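Local coordinates for protein maleylacetate reductase (Agrobacterium tumefaciens, PDB 3HL0) that probably catalyses the NADH-dependent reduction of maleylacetate to 3-oxoadipate, as a member of the iron-containing alcohol dehydrogenase family, at residues A[205-209]-A[296-301]. Numbering follows the deposited sequence.
Sequences LPVVR and FAARLG
Arg209 of helix 188-210 reaches Arg299 and Leu300 at the C-terminal end of helix 289-300. Its CG is anti to the backbone N (chi1 -171°), and the chain runs extended to NE. CB starts it toward the other helix. Arg209 CG only skirts Leu300 O, at 4.2 Å. Arg209 CD comes closer, 3.5 Å from Leu300 O. NE passes that same oxygen at too poor an angle to bond. At the tip, Arg209 NH1 donates to Arg299 O at 2.7 Å. The bond is bent, 133° at the hydrogen, and the donor lies above the plane of the Arg299 carbonyl. Arg209 NH2 lies 3.9 Å from Gly301 CA. Leu300 O and Gly301 N sit over one guanidinium face, toward its rim, without bonding to it. Gly301 has positive phi and ends the helix in a Schellman motif.

One turn earlier, Pro206 CG lies 3.8 Å from Phe296 CE1 and over one face of the Arg299 guanidinium. Leu300 CD2 rests against Leu205 CB, at 3.8 Å, and the Pro206 ring. Met167 of helix 163-180 touches both Leu300 and Arg209.

The contact joins two nearly parallel helices of the C-terminal helical domain. Buried Leu205, Phe296 and Leu300 give way, past partly exposed Pro206, to a polar rim where the cationic Arg209 probably interacts favourably with the helix-end carbonyls.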
ATOM      1  N   LEU A 205      15.637   2.334  15.075  1.00 11.24           N
ATOM      2  CA  LEU A 205      14.195   2.096  14.841  1.00 10.26           C
ATOM      3  C   LEU A 205      13.311   2.308  16.088  1.00 10.78           C
ATOM      4  O   LEU A 205      12.263   2.898  15.916  1.00 11.03           O
ATOM      5  CB  LEU A 205      13.966   0.692  14.234  1.00 10.47           C
ATOM      6  CG  LEU A 205      14.528   0.609  12.803  1.00  8.92           C
ATOM      7  CD1 LEU A 205      14.530  -0.869  12.326  1.00 11.55           C
ATOM      8  CD2 LEU A 205      13.762   1.495  11.781  1.00 12.19           C
ATOM      9  N   PRO A 206      13.739   1.877  17.301  1.00 11.73           N
ATOM     10  CA  PRO A 206      12.886   2.142  18.489  1.00 13.00           C
ATOM     11  C   PRO A 206      12.712   3.628  18.764  1.00 14.73           C
ATOM     12  O   PRO A 206      11.627   4.055  19.244  1.00 15.05           O
ATOM     13  CB  PRO A 206      13.663   1.488  19.638  1.00 13.68           C
ATOM     14  CG  PRO A 206      14.434   0.369  18.940  1.00 12.92           C
ATOM     15  CD  PRO A 206      14.899   1.043  17.669  1.00 12.08           C
ATOM     16  N   VAL A 207      13.748   4.419  18.466  1.00 13.81           N
ATOM     17  CA  VAL A 207      13.672   5.887  18.595  1.00 14.55           C
ATOM     18  C   VAL A 207      12.774   6.516  17.565  1.00 15.54           C
ATOM     19  O   VAL A 207      11.912   7.368  17.890  1.00 16.81           O
ATOM     20  CB  VAL A 207      15.064   6.537  18.574  1.00 15.11           C
ATOM     21  CG1 VAL A 207      14.948   8.096  18.765  1.00 16.86           C
ATOM     22  CG2 VAL A 207      15.901   5.932  19.707  1.00 15.99           C
ATOM     23  N   VAL A 208      12.916   6.089  16.312  1.00 14.42           N
ATOM     24  CA  VAL A 208      12.026   6.531  15.239  1.00 14.15           C
ATOM     25  C   VAL A 208      10.540   6.241  15.560  1.00 14.87           C
ATOM     26  O   VAL A 208       9.667   7.074  15.259  1.00 17.72           O
ATOM     27  CB  VAL A 208      12.451   5.896  13.857  1.00 13.20           C
ATOM     28  CG1 VAL A 208      11.381   6.157  12.802  1.00 14.60           C
ATOM     29  CG2 VAL A 208      13.785   6.505  13.445  1.00 14.35           C
ATOM     30  N   ARG A 209      10.265   5.099  16.196  1.00 15.24           N
ATOM     31  CA  ARG A 209       8.875   4.704  16.479  1.00 16.60           C
ATOM     32  C   ARG A 209       8.231   5.757  17.396  1.00 17.98           C
ATOM     33  O   ARG A 209       7.089   6.195  17.134  1.00 19.97           O
ATOM     34  CB  ARG A 209       8.816   3.344  17.134  1.00 16.42           C
ATOM     35  CG  ARG A 209       7.392   2.842  17.219  1.00 19.32           C
ATOM     36  CD  ARG A 209       7.306   1.650  18.134  1.00 20.19           C
ATOM     37  NE  ARG A 209       5.900   1.288  18.226  1.00 24.56           N
ATOM     38  CZ  ARG A 209       5.406   0.279  18.949  1.00 28.63           C
ATOM     39  NH1 ARG A 209       6.199  -0.499  19.666  1.00 31.49           N
ATOM     40  NH2 ARG A 209       4.090   0.038  18.941  1.00 31.82           N
ATOM     41  N   PHE A 296      12.812  -8.081  19.268  1.00 11.66           N
ATOM     42  CA  PHE A 296      13.064  -6.726  18.780  1.00 11.90           C
ATOM     43  C   PHE A 296      11.900  -6.226  17.914  1.00 12.01           C
ATOM     44  O   PHE A 296      11.457  -5.090  18.052  1.00 13.22           O
ATOM     45  CB  PHE A 296      14.396  -6.707  17.996  1.00 11.02           C
ATOM     46  CG  PHE A 296      14.694  -5.390  17.353  1.00  9.26           C
ATOM     47  CD1 PHE A 296      15.072  -4.266  18.113  1.00 12.08           C
ATOM     48  CD2 PHE A 296      14.558  -5.237  15.984  1.00 11.09           C
ATOM     49  CE1 PHE A 296      15.325  -3.042  17.497  1.00 11.91           C
ATOM     50  CE2 PHE A 296      14.801  -4.015  15.371  1.00 11.00           C
ATOM     51  CZ  PHE A 296      15.192  -2.914  16.102  1.00 13.42           C
ATOM     52  N   ALA A 297      11.386  -7.080  17.029  1.00 10.85           N
ATOM     53  CA  ALA A 297      10.270  -6.721  16.172  1.00 11.30           C
ATOM     54  C   ALA A 297       9.048  -6.368  17.022  1.00 12.02           C
ATOM     55  O   ALA A 297       8.293  -5.473  16.668  1.00 13.29           O
ATOM     56  CB  ALA A 297       9.941  -7.895  15.207  1.00 11.61           C
ATOM     57  N   ALA A 298       8.888  -7.071  18.149  1.00 13.13           N
ATOM     58  CA  ALA A 298       7.756  -6.798  19.027  1.00 14.01           C
ATOM     59  C   ALA A 298       7.925  -5.415  19.666  1.00 15.26           C
ATOM     60  O   ALA A 298       6.916  -4.715  19.791  1.00 16.18           O
ATOM     61  CB  ALA A 298       7.612  -7.902  20.102  1.00 14.67           C
ATOM     62  N   ARG A 299       9.158  -5.025  20.032  1.00 15.32           N
ATOM     63  CA  ARG A 299       9.416  -3.649  20.545  1.00 16.40           C
ATOM     64  C   ARG A 299       9.003  -2.609  19.499  1.00 15.74           C
ATOM     65  O   ARG A 299       8.668  -1.477  19.846  1.00 17.08           O
ATOM     66  CB  ARG A 299      10.893  -3.431  20.949  1.00 17.91           C
ATOM     67  CG  ARG A 299      11.425  -4.248  22.152  1.00 21.82           C
ATOM     68  CD  ARG A 299      12.953  -4.002  22.322  1.00 22.48           C
ATOM     69  NE  ARG A 299      13.237  -2.559  22.445  1.00 30.21           N
ATOM     70  CZ  ARG A 299      14.352  -1.947  22.066  1.00 29.37           C
ATOM     71  NH1 ARG A 299      15.350  -2.614  21.480  1.00 29.43           N
ATOM     72  NH2 ARG A 299      14.461  -0.642  22.265  1.00 31.48           N
ATOM     73  N   LEU A 300       9.062  -2.947  18.215  1.00 14.18           N
ATOM     74  CA  LEU A 300       8.733  -1.971  17.179  1.00 12.79           C
ATOM     75  C   LEU A 300       7.255  -1.975  16.830  1.00 12.09           C
ATOM     76  O   LEU A 300       6.780  -1.126  16.075  1.00 13.23           O
ATOM     77  CB  LEU A 300       9.523  -2.255  15.882  1.00 13.16           C
ATOM     78  CG  LEU A 300      11.034  -2.378  15.992  1.00 11.90           C
ATOM     79  CD1 LEU A 300      11.562  -2.578  14.583  1.00 11.12           C
ATOM     80  CD2 LEU A 300      11.662  -1.118  16.657  1.00 14.64           C
ATOM     81  N   GLY A 301       6.540  -2.977  17.345  1.00 13.91           N
ATOM     82  CA  GLY A 301       5.139  -3.186  16.979  1.00 13.60           C
ATOM     83  C   GLY A 301       4.895  -3.686  15.557  1.00 14.30           C
ATOM     84  O   GLY A 301       3.840  -3.455  14.974  1.00 15.46           O
TER